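Local coordinates for conserved hypothetical protein (Shewanella loihica, PDB 2GPI) that is of unknown function but belongs to the DUF1488 family and may take part in transcriptional regulation of the shikimate pathway, at residues M2-I7 / L73-A78; L12-Q17 / E53-L58; S57-E60 / I66-Q69. One frame throughout, in Å; residues are numbered along the deposited sequence.

The three contacts use two consecutive helices, two of them against strands of one sheet and one between the helices themselves. Interaction 1 lies at the C-terminal end of helix 63-75, where it meets strand 6-8. Interaction 2 sets helix 52-61 beside strand 13-15, on the opposite side of the chain's centre from interaction 1. The centres of interactions 1 and 2 are about 24 Å apart. Interaction 3 joins the two helices to each other, its centre about 16 Å from that of interaction 1 and about 11 Å from that of interaction 2. Interactions 2 and 3 share Ser-57 and Leu-58. The bound ethanediol, probably from the crystallisation liquor, lies beside interaction 1.

Interaction 1 (M2-I7 / L73-A78). With EDO (1,2-ethanediol), chain B.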
loop_
_atom_site.group_PDB
_atom_site.type_symbol
_atom_site.label_atom_id
_atom_site.label_comp_id
_atom_site.label_asym_id
_atom_site.label_seq_id
_atom_site.Cartn_x
_atom_site.Cartn_y
_atom_site.Cartn_z
HETATM N N MSE A 2 9.721 -0.845 -19.829
HETATM C CA MSE A 2 10.841 -1.624 -19.299
HETATM C C MSE A 2 10.572 -2.169 -17.906
HETATM O O MSE A 2 9.622 -1.750 -17.194
HETATM C CB MSE A 2 12.132 -0.802 -19.289
HETATM C CG MSE A 2 12.387 0.046 -18.033
HETATM SE SE MSE A 2 14.210 0.750 -18.195
HETATM C CE MSE A 2 14.634 0.826 -16.267
ATOM N N ASN A 3 11.437 -3.097 -17.520
ATOM C CA ASN A 3 11.342 -3.712 -16.200
ATOM C C ASN A 3 12.062 -2.840 -15.157
ATOM O O ASN A 3 13.291 -2.837 -15.114
ATOM C CB ASN A 3 11.928 -5.128 -16.247
ATOM C CG ASN A 3 11.829 -5.859 -14.908
ATOM O OD1 ASN A 3 11.227 -5.355 -13.942
ATOM N ND2 ASN A 3 12.418 -7.060 -14.856
ATOM N N GLN A 4 11.305 -2.102 -14.337
ATOM C CA GLN A 4 11.907 -1.248 -13.283
ATOM C C GLN A 4 12.227 -2.065 -12.014
ATOM O O GLN A 4 12.793 -1.532 -11.044
ATOM C CB GLN A 4 10.984 -0.080 -12.892
ATOM C CG GLN A 4 10.795 0.977 -13.983
ATOM C CD GLN A 4 12.061 1.763 -14.325
ATOM O OE1 GLN A 4 13.069 1.713 -13.618
ATOM N NE2 GLN A 4 12.005 2.491 -15.429
ATOM N N SER A 5 11.840 -3.347 -12.007
ATOM C CA SER A 5 12.253 -4.250 -10.948
ATOM C C SER A 5 11.735 -3.805 -9.558
ATOM O O SER A 5 12.405 -4.055 -8.552
ATOM C CB SER A 5 13.800 -4.388 -10.925
ATOM O OG SER A 5 14.330 -4.939 -12.130
ATOM N N ILE A 6 10.550 -3.176 -9.509
ATOM C CA ILE A 6 9.881 -2.827 -8.242
ATOM C C ILE A 6 9.155 -4.049 -7.752
ATOM O O ILE A 6 8.216 -4.506 -8.364
ATOM C CB ILE A 6 8.891 -1.626 -8.346
ATOM C CG1 ILE A 6 9.637 -0.378 -8.822
ATOM C CG2 ILE A 6 8.231 -1.362 -6.974
ATOM C CD1 ILE A 6 8.769 0.702 -9.500
ATOM N N ILE A 7 9.616 -4.615 -6.637
ATOM C CA ILE A 7 9.072 -5.845 -6.082
ATOM C C ILE A 7 8.270 -5.546 -4.816
ATOM O O ILE A 7 8.720 -4.799 -3.949
ATOM C CB ILE A 7 10.214 -6.776 -5.688
ATOM C CG1 ILE A 7 11.068 -7.157 -6.918
ATOM C CG2 ILE A 7 9.688 -8.036 -4.945
ATOM C CD1 ILE A 7 12.405 -7.920 -6.565
ATOM N N LEU A 73 2.656 5.037 -8.473
ATOM C CA LEU A 73 3.100 6.193 -7.670
ATOM C C LEU A 73 4.632 6.248 -7.567
ATOM O O LEU A 73 5.264 7.319 -7.658
ATOM C CB LEU A 73 2.449 6.152 -6.292
ATOM C CG LEU A 73 0.940 6.417 -6.234
ATOM C CD1 LEU A 73 0.392 6.083 -4.833
ATOM C CD2 LEU A 73 0.609 7.864 -6.669
ATOM N N ILE A 74 5.245 5.088 -7.355
ATOM C CA ILE A 74 6.722 5.013 -7.319
ATOM C C ILE A 74 7.348 5.460 -8.645
ATOM O O ILE A 74 8.278 6.289 -8.694
ATOM C CB ILE A 74 7.184 3.610 -6.917
ATOM C CG1 ILE A 74 6.840 3.310 -5.465
ATOM C CG2 ILE A 74 8.710 3.428 -7.156
ATOM C CD1 ILE A 74 6.937 1.787 -5.118
ATOM N N GLU A 75 6.813 4.953 -9.761
ATOM C CA GLU A 75 7.306 5.364 -11.067
ATOM C C GLU A 75 7.162 6.846 -11.331
ATOM O O GLU A 75 8.005 7.432 -12.004
ATOM C CB GLU A 75 6.629 4.564 -12.179
ATOM C CG GLU A 75 7.030 3.109 -12.130
ATOM C CD GLU A 75 7.038 2.420 -13.487
ATOM O OE1 GLU A 75 7.236 3.112 -14.517
ATOM O OE2 GLU A 75 6.878 1.174 -13.529
ATOM N N GLN A 76 6.107 7.445 -10.797
ATOM C CA GLN A 76 5.797 8.859 -10.941
ATOM C C GLN A 76 6.513 9.727 -9.914
ATOM O O GLN A 76 6.309 10.944 -9.878
ATOM C CB GLN A 76 4.283 9.096 -10.776
ATOM C CG GLN A 76 3.432 8.593 -11.926
ATOM C CD GLN A 76 1.938 8.715 -11.654
ATOM O OE1 GLN A 76 1.493 8.854 -10.501
ATOM N NE2 GLN A 76 1.157 8.627 -12.713
ATOM N N GLU A 77 7.327 9.123 -9.046
ATOM C CA GLU A 77 8.051 9.861 -7.982
ATOM C C GLU A 77 7.124 10.563 -6.989
ATOM O O GLU A 77 7.450 11.597 -6.409
ATOM C CB GLU A 77 9.078 10.829 -8.564
ATOM C CG GLU A 77 10.031 10.190 -9.549
ATOM C CD GLU A 77 11.197 11.080 -9.938
ATOM O OE1 GLU A 77 11.527 12.036 -9.197
ATOM O OE2 GLU A 77 11.791 10.807 -11.003
ATOM N N ALA A 78 5.979 9.953 -6.715
ATOM C CA ALA A 78 4.976 10.523 -5.825
ATOM C C ALA A 78 5.254 10.111 -4.385
ATOM O O ALA A 78 4.426 9.507 -3.700
ATOM C CB ALA A 78 3.545 10.124 -6.278
HETATM C C1 EDO B . 10.351 5.118 -13.443
HETATM O O1 EDO B . 9.736 5.588 -14.650
HETATM C C2 EDO B . 11.386 6.110 -12.919
HETATM O O2 EDO B . 10.818 7.002 -11.952
HETATM O O HOH W 1 8.415 -1.753 -14.503
#
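Ile-6 and Ile-74 form the tight part of this contact, their side chains lying alongside and pointing opposite ways, each methyl end against the other's branch. Ile-6 CD1 rests 3.6 Å from Ile-74 CG2, and in return Ile-74 CD1 comes 3.9 Å from Ile-6 CG2. The branched, purely apolar shape suits both places, since each residue offers two methyls to the other. In Ile-6, CG1 is trans to the carbonyl carbon (chi1 -59°), and the extended chain beyond it carries CD1 to the helix, where it also meets the methylene CG of Glu-75. Both isoleucines touch Ala-25 of strand 20-27 as well.

The other half is loose and wet. Gln-4 CG lies 3.9 Å from Glu-75 OE2, with the amide and carboxylate planes 67° apart and no direct hydrogen bond. Instead a water lies between the two segments, 2.9 Å from Gln-4 N and also bonded to Met-2 O, with a weak bond of 3.4 Å to Glu-75 OE2. An ethanediol donates from O2 to Glu-75 O at 2.8 Å. Long polar side chains suit this surface, where water and ethanediol supply partners.

Just beyond, Glu-77 turns to positive phi (61°), Glu-77 N bonds Ile-74 O at 3.0 Å, and Ala-78 N bonds Leu-73 O at 2.9 Å. The helix packed on the sheet thus ends in a Schellman motif.

Interaction 2 (L12-Q17 / E53-L58); sequences LTWDVQ and EQALSL
A helix laid beside a short strand of the sheet is the element here: helix 52-61 meets strand 13-15 through Trp-14, which packs on Ala-55, and the loop residue just before the strand, Leu-12, which packs on Leu-56. The two leucine side chains run nearly perpendicular, and Leu-56 CD1 lies 3.8 Å from Leu-12 CB. The same methyl is 3.9 Å from Leu-12 CD1, a less certain contact because Leu-12 was modelled in two conformers. Leucine suits both positions, since an apolar branched side chain fits a contact made of methyl and methylene groups alone.

The second pair matches a large group to a small one. Trp-14 CZ3 comes 3.7 Å from Ala-55 CB, with CE3 almost as near, so the methyl meets the six-membered part of the indole at a slant. A trans chi1 (-169°) in Trp-14 places that ring against Ala-55. The short alanine side chain lets the indole come close to the helix. Val-16 CG1 lies in the ring plane, at an edge.

Around the contact, Trp-14 also packs on Ile-21 of strand 20-27 and Gln-38 of helix 38-45, Leu-12 touches Phe-23, and Thr-13 is bonded through its backbone to His-22 on the adjacent antiparallel strand.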
loop_
_atom_site.group_PDB
_atom_site.type_symbol
_atom_site.label_atom_id
_atom_site.label_comp_id
_atom_site.label_asym_id
_atom_site.label_seq_id
_atom_site.Cartn_x
_atom_site.Cartn_y
_atom_site.Cartn_z
ATOM N N LEU A 12 3.277 -7.250 5.479
ATOM C CA LEU A 12 1.978 -6.579 5.649
ATOM C C LEU A 12 1.713 -6.471 7.128
ATOM O O LEU A 12 1.688 -7.489 7.828
ATOM C CB LEU A 12 0.860 -7.341 4.940
ATOM C CG LEU A 12 1.170 -7.712 3.475
ATOM C CD1 LEU A 12 0.130 -8.707 2.920
ATOM C CD2 LEU A 12 1.359 -6.510 2.585
ATOM N N THR A 13 1.574 -5.234 7.597
ATOM C CA THR A 13 1.322 -4.933 9.037
ATOM C C THR A 13 0.315 -3.773 9.163
ATOM O O THR A 13 0.080 -3.017 8.237
ATOM C CB THR A 13 2.650 -4.614 9.744
ATOM O OG1 THR A 13 3.256 -3.450 9.151
ATOM C CG2 THR A 13 3.596 -5.798 9.646
ATOM N N TRP A 14 -0.277 -3.652 10.349
ATOM C CA TRP A 14 -1.016 -2.463 10.751
ATOM C C TRP A 14 -0.122 -1.465 11.493
ATOM O O TRP A 14 0.624 -1.821 12.450
ATOM C CB TRP A 14 -2.226 -2.835 11.622
ATOM C CG TRP A 14 -3.189 -1.665 11.841
ATOM C CD1 TRP A 14 -3.268 -0.864 12.947
ATOM C CD2 TRP A 14 -4.166 -1.158 10.913
ATOM N NE1 TRP A 14 -4.238 0.081 12.772
ATOM C CE2 TRP A 14 -4.815 -0.069 11.544
ATOM C CE3 TRP A 14 -4.593 -1.537 9.646
ATOM C CZ2 TRP A 14 -5.845 0.657 10.924
ATOM C CZ3 TRP A 14 -5.641 -0.825 9.027
ATOM C CH2 TRP A 14 -6.223 0.280 9.658
ATOM N N ASP A 15 -0.216 -0.219 11.088
ATOM C CA ASP A 15 0.498 0.867 11.712
ATOM C C ASP A 15 -0.508 1.690 12.520
ATOM O O ASP A 15 -1.354 2.414 11.958
ATOM C CB ASP A 15 1.205 1.676 10.612
ATOM C CG ASP A 15 1.978 2.876 11.144
ATOM O OD1 ASP A 15 1.694 3.406 12.234
ATOM O OD2 ASP A 15 2.899 3.295 10.410
ATOM N N VAL A 16 -0.491 1.535 13.849
ATOM C CA VAL A 16 -1.457 2.281 14.684
ATOM C C VAL A 16 -1.249 3.827 14.689
ATOM O O VAL A 16 -2.191 4.558 14.898
ATOM C CB VAL A 16 -1.521 1.742 16.136
ATOM C CG1 VAL A 16 -2.025 0.270 16.185
ATOM C CG2 VAL A 16 -0.155 1.875 16.796
ATOM N N GLN A 17 -0.032 4.269 14.409
ATOM C CA GLN A 17 0.318 5.696 14.441
ATOM C C GLN A 17 -0.408 6.385 13.299
ATOM O O GLN A 17 -0.928 7.477 13.452
ATOM C CB GLN A 17 1.840 5.851 14.335
ATOM C CG GLN A 17 2.365 7.234 13.962
ATOM C CD GLN A 17 2.862 8.045 15.149
ATOM O OE1 GLN A 17 3.195 7.501 16.209
ATOM N NE2 GLN A 17 2.943 9.360 14.961
ATOM N N GLU A 53 -7.454 -8.283 11.687
ATOM C CA GLU A 53 -7.486 -9.469 10.812
ATOM C C GLU A 53 -8.287 -9.160 9.532
ATOM O O GLU A 53 -7.911 -9.516 8.402
ATOM C CB GLU A 53 -8.039 -10.711 11.560
ATOM C CG GLU A 53 -8.102 -11.905 10.656
ATOM C CD GLU A 53 -8.430 -13.227 11.345
ATOM O OE1 GLU A 53 -8.790 -13.243 12.551
ATOM O OE2 GLU A 53 -8.306 -14.257 10.636
ATOM N N GLN A 54 -9.413 -8.516 9.734
ATOM C CA GLN A 54 -10.274 -8.032 8.659
ATOM C C GLN A 54 -9.543 -7.035 7.761
ATOM O O GLN A 54 -9.627 -7.093 6.525
ATOM C CB GLN A 54 -11.528 -7.411 9.292
ATOM C CG GLN A 54 -12.487 -6.864 8.274
ATOM C CD GLN A 54 -13.423 -5.826 8.904
ATOM O OE1 GLN A 54 -13.251 -5.443 10.069
ATOM N NE2 GLN A 54 -14.438 -5.385 8.130
ATOM N N ALA A 55 -8.810 -6.101 8.367
ATOM C CA ALA A 55 -7.998 -5.122 7.631
ATOM C C ALA A 55 -7.044 -5.821 6.676
ATOM O O ALA A 55 -6.986 -5.482 5.491
ATOM C CB ALA A 55 -7.230 -4.118 8.571
ATOM N N LEU A 56 -6.322 -6.822 7.188
ATOM C CA LEU A 56 -5.347 -7.550 6.374
ATOM C C LEU A 56 -6.087 -8.344 5.288
ATOM O O LEU A 56 -5.662 -8.401 4.138
ATOM C CB LEU A 56 -4.510 -8.489 7.226
ATOM C CG LEU A 56 -3.652 -9.450 6.410
ATOM C CD1 LEU A 56 -2.684 -8.640 5.584
ATOM C CD2 LEU A 56 -2.881 -10.452 7.308
ATOM N N SER A 57 -7.227 -8.922 5.626
ATOM C CA SER A 57 -8.028 -9.669 4.652
ATOM C C SER A 57 -8.502 -8.776 3.500
ATOM O O SER A 57 -8.482 -9.178 2.329
ATOM C CB SER A 57 -9.208 -10.370 5.328
ATOM O OG SER A 57 -9.986 -11.077 4.372
ATOM N N LEU A 58 -8.885 -7.553 3.815
ATOM C CA LEU A 58 -9.306 -6.595 2.786
ATOM C C LEU A 58 -8.131 -6.179 1.889
ATOM O O LEU A 58 -8.283 -6.109 0.652
ATOM C CB LEU A 58 -10.028 -5.396 3.406
ATOM C CG LEU A 58 -11.409 -5.699 4.047
ATOM C CD1 LEU A 58 -11.920 -4.452 4.761
ATOM C CD2 LEU A 58 -12.414 -6.256 3.015
#

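Interaction 3 (S57-E60 / I66-Q69); sequences SLFE and IEEQ
The ring of Phe-59 receives the Glu-67 carboxylate at its edge and Ile-66 at a slant, where the consecutive helices 52-61 and 63-75 pack together near their junction. Glu-67 OE2 lies in the plane of the ring, 3.7 Å from Phe-59 CZ and 4.1 Å from Phe-59 CE1. The carboxylate itself is turned 69° from the ring plane, and the glutamate chain comes in roughly square to the phenylalanine side chain. An oxygen at this position faces the ring's C-H groups, which carry slight positive charge, so the approach is probably mildly attractive.

Glu-67 is buried, and its charge is chiefly answered elsewhere: OE1 forms a salt bridge with Arg-63 NE on the same helix. OE2 also lies close to Glu-10 OE2, a meeting of like charges that could raise the proton affinity of one carboxylate, while Arg-63 would work in the other direction. The long, extended glutamate can thus reach both an arginine and an aromatic edge.

Phe-59 is directed to the second helix by its first torsion of 178°, with CG anti to the main-chain nitrogen. The large apolar ring suits this buried contact, whose centre lies about 6 Å from the centre of the chain; the ring also meets that of Phe-23, with planes at about 50°, and touches Ile-21. Ile-66 is equally fitting, because its two branches lie along the CD2-CE2 bond of Phe-59: Ile-66 CG2 is 3.8 Å from Phe-59 CE2, and Ile-66 CD1 is 3.8 Å from Phe-59 CD2. Leu-41 and Leu-44 of helix 38-45 also touch Ile-66, joining a third helix to this core. Beyond the ring, Ile-66 CD1 also comes 4.0 Å from the backbone oxygen, Phe-59 O.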
loop_
_atom_site.group_PDB
_atom_site.type_symbol
_atom_site.label_atom_id
_atom_site.label_comp_id
_atom_site.label_asym_id
_atom_site.label_seq_id
_atom_site.Cartn_x
_atom_site.Cartn_y
_atom_site.Cartn_z
ATOM N N SER A 57 -7.227 -8.922 5.626
ATOM C CA SER A 57 -8.028 -9.669 4.652
ATOM C C SER A 57 -8.502 -8.776 3.500
ATOM O O SER A 57 -8.482 -9.178 2.329
ATOM C CB SER A 57 -9.208 -10.370 5.328
ATOM O OG SER A 57 -9.986 -11.077 4.372
ATOM N N LEU A 58 -8.885 -7.553 3.815
ATOM C CA LEU A 58 -9.306 -6.595 2.786
ATOM C C LEU A 58 -8.131 -6.179 1.889
ATOM O O LEU A 58 -8.283 -6.109 0.652
ATOM C CB LEU A 58 -10.028 -5.396 3.406
ATOM C CG LEU A 58 -11.409 -5.699 4.047
ATOM C CD1 LEU A 58 -11.920 -4.452 4.761
ATOM C CD2 LEU A 58 -12.414 -6.256 3.015
ATOM N N PHE A 59 -6.971 -5.909 2.481
ATOM C CA PHE A 59 -5.769 -5.683 1.683
ATOM C C PHE A 59 -5.539 -6.845 0.694
ATOM O O PHE A 59 -5.316 -6.643 -0.532
ATOM C CB PHE A 59 -4.528 -5.440 2.551
ATOM C CG PHE A 59 -3.287 -5.261 1.738
ATOM C CD1 PHE A 59 -2.575 -6.368 1.287
ATOM C CD2 PHE A 59 -2.871 -3.978 1.320
ATOM C CE1 PHE A 59 -1.441 -6.234 0.468
ATOM C CE2 PHE A 59 -1.718 -3.874 0.489
ATOM C CZ PHE A 59 -1.025 -4.971 0.093
ATOM N N GLU A 60 -5.586 -8.066 1.236
ATOM C CA GLU A 60 -5.363 -9.253 0.378
ATOM C C GLU A 60 -6.390 -9.348 -0.742
ATOM O O GLU A 60 -6.030 -9.675 -1.908
ATOM C CB GLU A 60 -5.341 -10.497 1.250
ATOM C CG GLU A 60 -4.125 -10.589 2.068
ATOM C CD GLU A 60 -2.842 -10.815 1.253
ATOM O OE1 GLU A 60 -2.893 -11.068 0.024
ATOM O OE2 GLU A 60 -1.785 -10.751 1.862
ATOM N N ILE A 66 -4.119 -2.568 -5.305
ATOM C CA ILE A 66 -3.411 -1.634 -4.400
ATOM C C ILE A 66 -1.953 -1.510 -4.797
ATOM O O ILE A 66 -1.408 -0.427 -4.905
ATOM C CB ILE A 66 -3.575 -2.042 -2.933
ATOM C CG1 ILE A 66 -5.035 -1.935 -2.458
ATOM C CG2 ILE A 66 -2.691 -1.202 -1.997
ATOM C CD1 ILE A 66 -5.356 -2.668 -1.182
ATOM N N GLU A 67 -1.306 -2.666 -4.978
ATOM C CA GLU A 67 0.108 -2.682 -5.356
ATOM C C GLU A 67 0.311 -2.085 -6.769
ATOM O O GLU A 67 1.339 -1.397 -6.980
ATOM C CB GLU A 67 0.701 -4.094 -5.197
ATOM C CG GLU A 67 0.777 -4.489 -3.676
ATOM C CD GLU A 67 1.324 -5.856 -3.371
ATOM O OE1 GLU A 67 1.397 -6.729 -4.269
ATOM O OE2 GLU A 67 1.721 -6.057 -2.175
ATOM N N GLU A 68 -0.656 -2.270 -7.684
ATOM C CA GLU A 68 -0.562 -1.638 -8.996
ATOM C C GLU A 68 -0.460 -0.135 -8.837
ATOM O O GLU A 68 0.353 0.526 -9.485
ATOM C CB GLU A 68 -1.756 -1.993 -9.879
ATOM C CG GLU A 68 -1.711 -1.407 -11.222
ATOM C CD GLU A 68 -2.787 -1.955 -12.128
ATOM O OE1 GLU A 68 -3.838 -2.384 -11.639
ATOM O OE2 GLU A 68 -2.577 -1.926 -13.349
ATOM N N GLN A 69 -1.326 0.397 -7.989
ATOM C CA GLN A 69 -1.360 1.853 -7.752
ATOM C C GLN A 69 -0.051 2.321 -7.062
ATOM O O GLN A 69 0.504 3.345 -7.450
ATOM C CB GLN A 69 -2.602 2.261 -6.962
ATOM C CG GLN A 69 -2.696 3.753 -6.713
ATOM C CD GLN A 69 -2.789 4.645 -7.938
ATOM O OE1 GLN A 69 -3.156 4.203 -9.024
ATOM N NE2 GLN A 69 -2.512 5.949 -7.751
#